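Local coordinates for methylmalonyl-CoA carboxyltransferase 12S subunit (Propionibacterium freudenreichii, PDB 1ON3), which transfers the carboxyl group of methylmalonyl-CoA to the biotin of the 1.3S subunit, as the hexameric core of the transcarboxylase complex, at residues N361-G372 with V400-Y411. Sequence-based numbering, arbitrary orientation.
Sequences NIPLVQLVDVPG and VPKITVVLRKAY
Leu-364 to Val-368 pairs with Lys-402 to Val-406 as parallel neighbours. The first bond of the ladder runs from Leu-364 N to Pro-401 O, 3.0 Å. Before the strands, Pro-363 and Pro-401 lie side by side. The side chain of Gln-366 keeps close to Thr-404. Its CB and CG pass the threonine hydroxyl, and the chain then bends (chi2 62°). CD lies near both Thr-404 OG1 and Ile-403 O, and NE2 gives a straight bond to Thr-404 OG1, 2.9 Å, with the oxygen in the amide plane. OE1 bonds to the Tyr-395 hydroxyl, and Thr-404 OG1 also bonds to Cys-419 O, so both ends of this buried amide are held. On the same face, Val-368 sets CG2 against Thr-404 CG2 and CG1 against Ala-410 CB. On the other face, Val-365 and Val-405 pack against Ile-499 of helix 495-505.

The register slips by two after Val-368, a beta bulge. Val-368 O takes both Leu-407 N, at 2.8 Å, and Arg-408 N, at 3.2 Å. The chain turns a corner at Arg-408, and Asp-369 bonds to Arg-408 and Lys-409 there. Arg-408 NE reaches Asp-369 OD2 on its syn side in a bent salt bridge, 3.0 Å, tilted out of the guanidinium plane; carboxylate and guanidinium stand 79° apart. OD2 also bonds to the Tyr-290 hydroxyl, and Arg-408 NH1 to Pro-283 O. OD1 receives Lys-409 N from above the carboxylate plane, 3.0 Å, and a water at 2.6 Å. An alanine here removes both oxygens and is likely to leave Arg-408 NE, Lys-409 N and the Tyr-290 hydroxyl without these mates.

Beyond it, Val-370 N bonds to Lys-409 O and Tyr-411 N to Val-370 O. The Tyr-411 side chain comes within about 7 Å of bound methylmalonyl-CoA, whose pocket includes Gly-412 and Gly-413. The two adjacent parallel strands, joined through helices, form a beta-alpha-beta crossover of the crotonase-like carboxyltransferase fold.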
loop_
_atom_site.group_PDB
_atom_site.type_symbol
_atom_site.label_atom_id
_atom_site.label_comp_id
_atom_site.label_asym_id
_atom_site.label_seq_id
_atom_site.Cartn_x
_atom_site.Cartn_y
_atom_site.Cartn_z
ATOM N N ASN E 361 0.792 -2.536 21.373
ATOM C CA ASN E 361 1.639 -3.718 21.263
ATOM C C ASN E 361 2.133 -4.387 22.535
ATOM O O ASN E 361 3.244 -4.919 22.569
ATOM C CB ASN E 361 2.826 -3.349 20.375
ATOM C CG ASN E 361 2.404 -2.530 19.169
ATOM O OD1 ASN E 361 1.559 -2.962 18.384
ATOM N ND2 ASN E 361 2.978 -1.333 19.019
ATOM N N ILE E 362 1.297 -4.374 23.570
ATOM C CA ILE E 362 1.619 -4.981 24.865
ATOM C C ILE E 362 0.926 -6.354 24.952
ATOM O O ILE E 362 -0.308 -6.428 24.932
ATOM C CB ILE E 362 1.095 -4.075 26.006
ATOM C CG1 ILE E 362 1.784 -2.708 25.924
ATOM C CG2 ILE E 362 1.301 -4.739 27.376
ATOM C CD1 ILE E 362 1.303 -1.712 26.949
ATOM N N PRO E 363 1.700 -7.456 25.040
ATOM C CA PRO E 363 1.083 -8.793 25.126
ATOM C C PRO E 363 0.128 -8.887 26.308
ATOM O O PRO E 363 0.295 -8.197 27.308
ATOM C CB PRO E 363 2.278 -9.731 25.303
ATOM C CG PRO E 363 3.384 -9.013 24.591
ATOM C CD PRO E 363 3.170 -7.563 25.042
ATOM N N LEU E 364 -0.849 -9.778 26.181
ATOM C CA LEU E 364 -1.872 -9.989 27.190
ATOM C C LEU E 364 -1.779 -11.376 27.809
ATOM O O LEU E 364 -1.813 -12.390 27.105
ATOM C CB LEU E 364 -3.257 -9.797 26.554
ATOM C CG LEU E 364 -3.601 -8.318 26.298
ATOM C CD1 LEU E 364 -4.627 -8.190 25.194
ATOM C CD2 LEU E 364 -4.067 -7.681 27.587
ATOM N N VAL E 365 -1.688 -11.403 29.132
ATOM C CA VAL E 365 -1.591 -12.645 29.885
ATOM C C VAL E 365 -2.812 -12.782 30.787
ATOM O O VAL E 365 -3.090 -11.911 31.615
ATOM C CB VAL E 365 -0.309 -12.660 30.758
ATOM C CG1 VAL E 365 -0.251 -13.942 31.599
ATOM C CG2 VAL E 365 0.922 -12.555 29.862
ATOM N N GLN E 366 -3.544 -13.873 30.600
ATOM C CA GLN E 366 -4.747 -14.158 31.387
ATOM C C GLN E 366 -4.514 -15.261 32.419
ATOM O O GLN E 366 -3.858 -16.266 32.124
ATOM C CB GLN E 366 -5.903 -14.620 30.475
ATOM C CG GLN E 366 -6.500 -13.546 29.550
ATOM C CD GLN E 366 -5.488 -13.008 28.549
ATOM O OE1 GLN E 366 -5.198 -11.812 28.535
ATOM N NE2 GLN E 366 -4.949 -13.894 27.705
ATOM N N LEU E 367 -5.050 -15.057 33.623
ATOM C CA LEU E 367 -4.992 -16.057 34.695
ATOM C C LEU E 367 -6.473 -16.327 34.971
ATOM O O LEU E 367 -7.198 -15.456 35.457
ATOM C CB LEU E 367 -4.292 -15.501 35.933
ATOM C CG LEU E 367 -2.843 -15.068 35.708
ATOM C CD1 LEU E 367 -2.270 -14.570 37.044
ATOM C CD2 LEU E 367 -2.012 -16.223 35.141
ATOM N N VAL E 368 -6.915 -17.539 34.648
ATOM C CA VAL E 368 -8.321 -17.897 34.754
ATOM C C VAL E 368 -8.813 -18.778 35.903
ATOM O O VAL E 368 -8.272 -19.852 36.168
ATOM C CB VAL E 368 -8.791 -18.554 33.424
ATOM C CG1 VAL E 368 -10.300 -18.811 33.459
ATOM C CG2 VAL E 368 -8.437 -17.662 32.238
ATOM N N ASP E 369 -9.863 -18.296 36.562
ATOM C CA ASP E 369 -10.545 -19.003 37.639
ATOM C C ASP E 369 -11.892 -18.291 37.725
ATOM O O ASP E 369 -12.122 -17.472 38.608
ATOM C CB ASP E 369 -9.795 -18.882 38.966
ATOM C CG ASP E 369 -10.317 -19.858 40.007
ATOM O OD1 ASP E 369 -11.377 -20.474 39.744
ATOM O OD2 ASP E 369 -9.686 -20.010 41.077
ATOM N N VAL E 370 -12.777 -18.601 36.782
ATOM C CA VAL E 370 -14.080 -17.946 36.696
ATOM C C VAL E 370 -15.211 -18.974 36.577
ATOM O O VAL E 370 -15.210 -19.823 35.685
ATOM C CB VAL E 370 -14.080 -16.947 35.483
ATOM C CG1 VAL E 370 -13.852 -17.703 34.164
ATOM C CG2 VAL E 370 -15.380 -16.136 35.449
ATOM N N PRO E 371 -16.199 -18.898 37.471
ATOM C CA PRO E 371 -17.333 -19.836 37.473
ATOM C C PRO E 371 -18.507 -19.463 36.576
ATOM O O PRO E 371 -19.443 -20.250 36.411
ATOM C CB PRO E 371 -17.723 -19.861 38.939
ATOM C CG PRO E 371 -17.604 -18.413 39.294
ATOM C CD PRO E 371 -16.296 -17.968 38.616
ATOM N N GLY E 372 -18.463 -18.258 36.019
ATOM C CA GLY E 372 -19.514 -17.777 35.135
ATOM C C GLY E 372 -19.736 -16.293 35.368
ATOM O O GLY E 372 -18.922 -15.638 36.037
ATOM N N VAL E 400 -2.036 -8.721 19.447
ATOM C CA VAL E 400 -0.799 -8.856 20.213
ATOM C C VAL E 400 -0.759 -10.302 20.710
ATOM O O VAL E 400 -1.759 -11.020 20.628
ATOM C CB VAL E 400 -0.769 -7.943 21.477
ATOM C CG1 VAL E 400 -0.640 -6.469 21.083
ATOM C CG2 VAL E 400 -2.038 -8.156 22.313
ATOM N N PRO E 401 0.402 -10.752 21.207
ATOM C CA PRO E 401 0.496 -12.123 21.719
ATOM C C PRO E 401 -0.523 -12.242 22.856
ATOM O O PRO E 401 -0.659 -11.325 23.666
ATOM C CB PRO E 401 1.935 -12.201 22.241
ATOM C CG PRO E 401 2.679 -11.311 21.276
ATOM C CD PRO E 401 1.732 -10.124 21.108
ATOM N N LYS E 402 -1.253 -13.354 22.893
ATOM C CA LYS E 402 -2.241 -13.598 23.939
ATOM C C LYS E 402 -1.920 -14.946 24.570
ATOM O O LYS E 402 -1.977 -15.973 23.901
ATOM C CB LYS E 402 -3.650 -13.590 23.335
ATOM C CG LYS E 402 -4.090 -12.176 22.901
ATOM C CD LYS E 402 -5.447 -12.161 22.187
ATOM C CE LYS E 402 -5.355 -12.765 20.810
ATOM N NZ LYS E 402 -6.662 -12.778 20.096
ATOM N N ILE E 403 -1.568 -14.934 25.852
ATOM C CA ILE E 403 -1.202 -16.156 26.570
ATOM C C ILE E 403 -2.141 -16.352 27.750
ATOM O O ILE E 403 -2.307 -15.457 28.585
ATOM C CB ILE E 403 0.233 -16.068 27.115
ATOM C CG1 ILE E 403 1.190 -15.635 26.001
ATOM C CG2 ILE E 403 0.627 -17.406 27.736
ATOM C CD1 ILE E 403 1.327 -16.628 24.873
ATOM N N THR E 404 -2.715 -17.546 27.844
ATOM C CA THR E 404 -3.682 -17.826 28.881
ATOM C C THR E 404 -3.347 -19.043 29.752
ATOM O O THR E 404 -3.040 -20.117 29.249
ATOM C CB THR E 404 -5.072 -18.019 28.228
ATOM O OG1 THR E 404 -5.490 -16.773 27.637
ATOM C CG2 THR E 404 -6.104 -18.484 29.243
ATOM N N VAL E 405 -3.419 -18.854 31.059
ATOM C CA VAL E 405 -3.147 -19.917 32.014
ATOM C C VAL E 405 -4.424 -20.157 32.811
ATOM O O VAL E 405 -4.946 -19.244 33.466
ATOM C CB VAL E 405 -1.990 -19.529 32.979
ATOM C CG1 VAL E 405 -1.722 -20.665 33.966
ATOM C CG2 VAL E 405 -0.713 -19.242 32.175
ATOM N N VAL E 406 -4.941 -21.382 32.744
ATOM C CA VAL E 406 -6.156 -21.710 33.479
ATOM C C VAL E 406 -5.786 -22.298 34.836
ATOM O O VAL E 406 -5.261 -23.410 34.909
ATOM C CB VAL E 406 -7.033 -22.718 32.702
ATOM C CG1 VAL E 406 -8.307 -23.000 33.489
ATOM C CG2 VAL E 406 -7.361 -22.161 31.324
ATOM N N LEU E 407 -6.072 -21.545 35.900
ATOM C CA LEU E 407 -5.762 -21.949 37.271
ATOM C C LEU E 407 -6.777 -22.916 37.847
ATOM O O LEU E 407 -6.406 -23.916 38.466
ATOM C CB LEU E 407 -5.700 -20.723 38.197
ATOM C CG LEU E 407 -4.827 -19.535 37.766
ATOM C CD1 LEU E 407 -4.873 -18.462 38.848
ATOM C CD2 LEU E 407 -3.390 -19.976 37.530
ATOM N N ARG E 408 -8.060 -22.622 37.665
ATOM C CA ARG E 408 -9.073 -23.499 38.230
ATOM C C ARG E 408 -10.366 -23.484 37.419
ATOM O O ARG E 408 -10.404 -24.030 36.317
ATOM C CB ARG E 408 -9.312 -23.096 39.694
ATOM C CG ARG E 408 -9.960 -24.164 40.556
ATOM C CD ARG E 408 -9.740 -23.875 42.054
ATOM N NE ARG E 408 -10.276 -22.578 42.476
ATOM C CZ ARG E 408 -10.422 -22.207 43.746
ATOM N NH1 ARG E 408 -10.065 -23.036 44.726
ATOM N NH2 ARG E 408 -10.949 -21.021 44.042
ATOM N N LYS E 409 -11.421 -22.867 37.949
ATOM C CA LYS E 409 -12.697 -22.822 37.240
ATOM C C LYS E 409 -12.580 -22.067 35.912
ATOM O O LYS E 409 -11.915 -21.032 35.831
ATOM C CB LYS E 409 -13.767 -22.129 38.088
ATOM C CG LYS E 409 -14.144 -22.823 39.384
ATOM C CD LYS E 409 -14.769 -24.189 39.128
ATOM C CE LYS E 409 -15.396 -24.758 40.407
ATOM N NZ LYS E 409 -14.436 -24.793 41.549
ATOM N N ALA E 410 -13.242 -22.582 34.881
ATOM C CA ALA E 410 -13.253 -21.946 33.557
ATOM C C ALA E 410 -14.547 -22.431 32.910
ATOM O O ALA E 410 -14.547 -23.301 32.046
ATOM C CB ALA E 410 -12.046 -22.392 32.753
ATOM N N TYR E 411 -15.656 -21.842 33.340
ATOM C CA TYR E 411 -16.973 -22.261 32.878
ATOM C C TYR E 411 -17.658 -21.447 31.783
ATOM O O TYR E 411 -17.713 -20.221 31.849
ATOM C CB TYR E 411 -17.925 -22.316 34.073
ATOM C CG TYR E 411 -17.673 -23.428 35.077
ATOM C CD1 TYR E 411 -16.569 -24.277 34.965
ATOM C CD2 TYR E 411 -18.563 -23.641 36.132
ATOM C CE1 TYR E 411 -16.360 -25.315 35.882
ATOM C CE2 TYR E 411 -18.367 -24.668 37.046
ATOM C CZ TYR E 411 -17.266 -25.505 36.914
ATOM O OH TYR E 411 -17.099 -26.547 37.797
HETATM O O HOH W 1 -12.972 -20.439 41.838
#